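Local coordinates for protein BCL9 homolog (Drosophila melanogaster, PDB 3ZPV), which acts as a transcriptional coactivator in Wnt signalling; this piece is its HD1 domain, the short segment that in this family binds the PHD finger of Pygopus, at residues A15-E20 with I31-T36; A19-V22 with Q26-T29. All coordinates share one frame; numbering follows the deposited sequence.

In the fold
Both contacts start from helix 12-23 and tie it to what follows in the chain. Contact 2 comes first in the return path: the loop after the helix doubles back, so that 26-29 lies beside 19-22. Contact 1 follows, setting helix 30-35 against the middle of the first helix. Their centres are about 6 Å apart, they share A19 and E20, and S21 and F27 of contact 2 pack against Y33 of contact 1. Together they fold the two helices into a compact unit. Residues A15, N16, A19 and V22 of helix 12-23, with T29 and I31 beyond it, reach the partner protein, consistent with a small docking module.

Contact 1 of 2, residues A15-E20 with I31-T36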
loop_
_atom_site.group_PDB
_atom_site.type_symbol
_atom_site.label_atom_id
_atom_site.label_comp_id
_atom_site.label_asym_id
_atom_site.label_seq_id
_atom_site.Cartn_x
_atom_site.Cartn_y
_atom_site.Cartn_z
ATOM N N ALA L 15 2.542 -0.498 -6.625
ATOM C CA ALA L 15 1.162 -0.061 -6.513
ATOM C C ALA L 15 0.861 1.084 -7.485
ATOM O O ALA L 15 -0.214 1.128 -8.080
ATOM C CB ALA L 15 0.845 0.360 -5.080
ATOM N N ASN L 16 1.798 2.020 -7.600
ATOM C CA ASN L 16 1.665 3.136 -8.530
ATOM C C ASN L 16 1.572 2.672 -9.977
ATOM O O ASN L 16 0.700 3.145 -10.722
ATOM C CB ASN L 16 2.816 4.139 -8.345
ATOM C CG ASN L 16 2.586 5.085 -7.174
ATOM O OD1 ASN L 16 1.460 5.234 -6.678
ATOM N ND2 ASN L 16 3.652 5.699 -6.710
ATOM N N LYS L 17 2.434 1.737 -10.381
ATOM C CA LYS L 17 2.365 1.195 -11.742
ATOM C C LYS L 17 1.091 0.410 -11.986
ATOM O O LYS L 17 0.469 0.531 -13.051
ATOM C CB LYS L 17 3.583 0.332 -12.065
ATOM C CG LYS L 17 4.719 1.150 -12.640
ATOM C CD LYS L 17 6.062 0.428 -12.641
ATOM C CE LYS L 17 7.148 1.476 -12.943
ATOM N NZ LYS L 17 8.535 0.995 -12.749
ATOM N N GLY L 18 0.715 -0.421 -11.025
ATOM C CA GLY L 18 -0.511 -1.194 -11.144
ATOM C C GLY L 18 -1.724 -0.298 -11.335
ATOM O O GLY L 18 -2.579 -0.589 -12.155
ATOM N N ALA L 19 -1.800 0.800 -10.578
ATOM C CA ALA L 19 -2.939 1.705 -10.672
ATOM C C ALA L 19 -2.998 2.386 -12.041
ATOM O O ALA L 19 -4.080 2.603 -12.581
ATOM C CB ALA L 19 -2.888 2.745 -9.570
ATOM N N GLU L 20 -1.830 2.735 -12.589
ATOM C CA GLU L 20 -1.720 3.241 -13.965
ATOM C C GLU L 20 -2.298 2.243 -14.966
ATOM O O GLU L 20 -3.109 2.619 -15.802
ATOM C CB GLU L 20 -0.256 3.479 -14.337
ATOM C CG GLU L 20 0.328 4.829 -14.001
ATOM C CD GLU L 20 1.519 5.115 -14.985
ATOM O OE1 GLU L 20 1.287 5.271 -16.145
ATOM O OE2 GLU L 20 2.749 5.034 -14.661
ATOM N N ILE L 31 -4.537 -6.501 -8.686
ATOM C CA ILE L 31 -4.198 -7.906 -8.418
ATOM C C ILE L 31 -3.887 -8.598 -9.726
ATOM O O ILE L 31 -2.894 -9.305 -9.839
ATOM C CB ILE L 31 -5.326 -8.649 -7.662
ATOM C CG1 ILE L 31 -5.607 -7.998 -6.301
ATOM C CG2 ILE L 31 -4.963 -10.102 -7.437
ATOM C CD1 ILE L 31 -4.412 -7.834 -5.384
ATOM N N ALA L 32 -4.723 -8.375 -10.728
ATOM C CA ALA L 32 -4.462 -8.908 -12.068
ATOM C C ALA L 32 -3.085 -8.478 -12.576
ATOM O O ALA L 32 -2.347 -9.280 -13.173
ATOM C CB ALA L 32 -5.554 -8.469 -13.037
ATOM N N TYR L 33 -2.751 -7.209 -12.346
ATOM C CA TYR L 33 -1.453 -6.674 -12.755
ATOM C C TYR L 33 -0.315 -7.383 -12.042
ATOM O O TYR L 33 0.707 -7.702 -12.638
ATOM C CB TYR L 33 -1.390 -5.168 -12.479
ATOM C CG TYR L 33 -0.010 -4.547 -12.655
ATOM C CD1 TYR L 33 0.434 -4.130 -13.894
ATOM C CD2 TYR L 33 0.831 -4.362 -11.572
ATOM C CE1 TYR L 33 1.684 -3.565 -14.058
ATOM C CE2 TYR L 33 2.090 -3.789 -11.724
ATOM C CZ TYR L 33 2.517 -3.402 -12.976
ATOM O OH TYR L 33 3.779 -2.845 -13.147
ATOM N N HIS L 34 -0.498 -7.601 -10.744
ATOM C CA HIS L 34 0.517 -8.228 -9.894
ATOM C C HIS L 34 0.852 -9.638 -10.394
ATOM O O HIS L 34 2.025 -10.001 -10.436
ATOM C CB HIS L 34 0.013 -8.284 -8.448
ATOM C CG HIS L 34 1.064 -8.588 -7.424
ATOM N ND1 HIS L 34 1.619 -9.843 -7.269
ATOM C CD2 HIS L 34 1.628 -7.806 -6.473
ATOM C CE1 HIS L 34 2.498 -9.815 -6.280
ATOM N NE2 HIS L 34 2.518 -8.592 -5.776
ATOM N N CYS L 35 -0.165 -10.384 -10.802
ATOM C CA CYS L 35 -0.010 -11.770 -11.261
ATOM C C CYS L 35 0.849 -11.931 -12.504
ATOM O O CYS L 35 1.409 -13.006 -12.735
ATOM C CB CYS L 35 -1.365 -12.398 -11.552
ATOM S SG CYS L 35 -2.275 -12.746 -10.042
ATOM N N THR L 36 0.954 -10.866 -13.290
ATOM C CA THR L 36 1.842 -10.816 -14.451
ATOM C C THR L 36 3.132 -10.007 -14.143
ATOM O O THR L 36 3.624 -9.292 -15.000
ATOM C CB THR L 36 1.114 -10.170 -15.653
ATOM O OG1 THR L 36 1.057 -8.750 -15.454
ATOM C CG2 THR L 36 -0.318 -10.734 -15.808
#
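Y33 lays its ring on the backbone of helix 12-23 at G18. With CG anti to the backbone N (chi1 171°), the side chain is carried across from helix 30-35 toward the other helix, where glycine brings the main chain within touching distance of a flat ring. From CB outward, CG lies 3.7 Å from G18 CA and CD2 comes closer, at 3.5 Å from the same CA. CE2 then passes G18 N at 3.7 Å, CZ approaches the start of the K17 side chain, and OH finishes 3.4 Å from K17 CB. The G18 CA sits over the ring face, 20° off the normal through its centroid, which makes this a CH-pi contact. On the far rim, CD1 packs against S21.

Between 15-20 and 31-36 the contact is carried mainly by one aromatic ring resting on a glycine, in the helix-helix packing of the small HD1 domain; L14 of helix 12-23 is a further partner of both Y33 and H34. Lysine suits its place at the margin: its CB and the aliphatic carbons beyond it run past the phenol oxygen, while the extended chain carries NZ away. A15 and A19, whose CB atoms point away from 31-36, pack against apolar side chains of the partner protein, and N16 hydrogen-bonds to that protein's backbone through both OD1 and ND2. Beyond the ring, the carbonyl of Y33 takes two bonds from T36, one from N and one from OG1 at 3.0 Å. Both donors approach the same face of the carbonyl plane, OG1 being tilted 28° from it.

Contact 2 of 2, residues A19-V22 with Q26-T29; sequences AESV and QFQT
S21 and V22, near the end of helix 12-23, run beside Q26 and F27 in the returning chain, with the CA atoms of V22 and F27 4.9 Å apart. This is a helix-loop-helix connection: the loop joining helices 12-23 and 30-35 of the HD1 domain turns back along the end of the first helix. F27 N donates to S21 O over 3.3 Å, fairly straight at the hydrogen (159°) but 49° out of the carbonyl plane. V22 CA lies 3.4 Å from F27 O, a CA-H...O contact alongside the hydrogen bond. T29 then serves as N-cap of helix 30-35, its OG1 accepting from A32 N.

Serine suits its buried place because its short side chain fits against both the F27 edge and the Y33 ring. Its CB meets the F27 ring at the edge, near the ring plane, 3.7 Å from CD2, and OG stands beside the same ring carbon. F27 has CG beside its own backbone N (chi1 -65°), which turns the ring edge to S21 CB and lets the ring also reach A32. The aliphatic part of Q26 covers the S21 carbonyl, CB lying 3.5 Å from its O, and the extended chain brings OE1 to 3.6 Å from S21 OG.

V22 also packs on an apolar side chain of the partner protein. It sets its two methyls side by side against the loop backbone: CG1, anti to the backbone N, rests 3.7 Å from Q28 O, and CG2 touches T29 C at 3.5 Å.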
loop_
_atom_site.group_PDB
_atom_site.type_symbol
_atom_site.label_atom_id
_atom_site.label_comp_id
_atom_site.label_asym_id
_atom_site.label_seq_id
_atom_site.Cartn_x
_atom_site.Cartn_y
_atom_site.Cartn_z
ATOM N N ALA L 19 -1.800 0.800 -10.578
ATOM C CA ALA L 19 -2.939 1.705 -10.672
ATOM C C ALA L 19 -2.998 2.386 -12.041
ATOM O O ALA L 19 -4.080 2.603 -12.581
ATOM C CB ALA L 19 -2.888 2.745 -9.570
ATOM N N GLU L 20 -1.830 2.735 -12.589
ATOM C CA GLU L 20 -1.720 3.241 -13.965
ATOM C C GLU L 20 -2.298 2.243 -14.966
ATOM O O GLU L 20 -3.109 2.619 -15.802
ATOM C CB GLU L 20 -0.256 3.479 -14.337
ATOM C CG GLU L 20 0.328 4.829 -14.001
ATOM C CD GLU L 20 1.519 5.115 -14.985
ATOM O OE1 GLU L 20 1.287 5.271 -16.145
ATOM O OE2 GLU L 20 2.749 5.034 -14.661
ATOM N N SER L 21 -1.876 0.987 -14.845
ATOM C CA SER L 21 -2.445 -0.127 -15.606
ATOM C C SER L 21 -3.961 -0.244 -15.593
ATOM O O SER L 21 -4.555 -0.643 -16.585
ATOM C CB SER L 21 -1.944 -1.451 -15.063
ATOM O OG SER L 21 -0.707 -1.725 -15.611
ATOM N N VAL L 22 -4.577 0.009 -14.447
ATOM C CA VAL L 22 -6.016 -0.133 -14.334
ATOM C C VAL L 22 -6.698 1.060 -14.989
ATOM O O VAL L 22 -7.705 0.894 -15.666
ATOM C CB VAL L 22 -6.438 -0.332 -12.866
ATOM C CG1 VAL L 22 -7.944 -0.234 -12.694
ATOM C CG2 VAL L 22 -5.913 -1.666 -12.387
ATOM N N GLN L 26 -5.710 -1.514 -19.302
ATOM C CA GLN L 26 -4.969 -2.771 -19.504
ATOM C C GLN L 26 -5.389 -3.929 -18.565
ATOM O O GLN L 26 -5.399 -5.088 -18.971
ATOM C CB GLN L 26 -3.482 -2.580 -19.244
ATOM C CG GLN L 26 -2.728 -1.571 -20.088
ATOM C CD GLN L 26 -1.210 -1.603 -19.817
ATOM O OE1 GLN L 26 -0.716 -2.488 -19.119
ATOM N NE2 GLN L 26 -0.463 -0.661 -20.392
ATOM N N PHE L 27 -5.675 -3.619 -17.306
ATOM C CA PHE L 27 -6.133 -4.613 -16.347
ATOM C C PHE L 27 -7.343 -4.099 -15.566
ATOM O O PHE L 27 -7.642 -2.905 -15.586
ATOM C CB PHE L 27 -5.033 -4.953 -15.379
ATOM C CG PHE L 27 -3.837 -5.620 -16.016
ATOM C CD1 PHE L 27 -3.849 -6.978 -16.291
ATOM C CD2 PHE L 27 -2.694 -4.897 -16.291
ATOM C CE1 PHE L 27 -2.754 -7.594 -16.863
ATOM C CE2 PHE L 27 -1.591 -5.506 -16.865
ATOM C CZ PHE L 27 -1.618 -6.860 -17.145
ATOM N N GLN L 28 -8.072 -5.014 -14.932
ATOM C CA GLN L 28 -9.295 -4.665 -14.203
ATOM C C GLN L 28 -8.991 -4.298 -12.761
ATOM O O GLN L 28 -9.655 -3.444 -12.180
ATOM C CB GLN L 28 -10.273 -5.835 -14.210
ATOM C CG GLN L 28 -11.189 -5.901 -15.403
ATOM C CD GLN L 28 -12.371 -6.835 -15.167
ATOM O OE1 GLN L 28 -13.476 -6.400 -15.394
ATOM N NE2 GLN L 28 -12.168 -8.069 -14.658
ATOM N N THR L 29 -7.989 -4.970 -12.190
ATOM C CA THR L 29 -7.568 -4.748 -10.817
ATOM C C THR L 29 -6.069 -4.762 -10.722
ATOM O O THR L 29 -5.378 -5.332 -11.591
ATOM C CB THR L 29 -8.090 -5.866 -9.889
ATOM O OG1 THR L 29 -7.546 -7.126 -10.294
ATOM C CG2 THR L 29 -9.604 -5.924 -9.934
#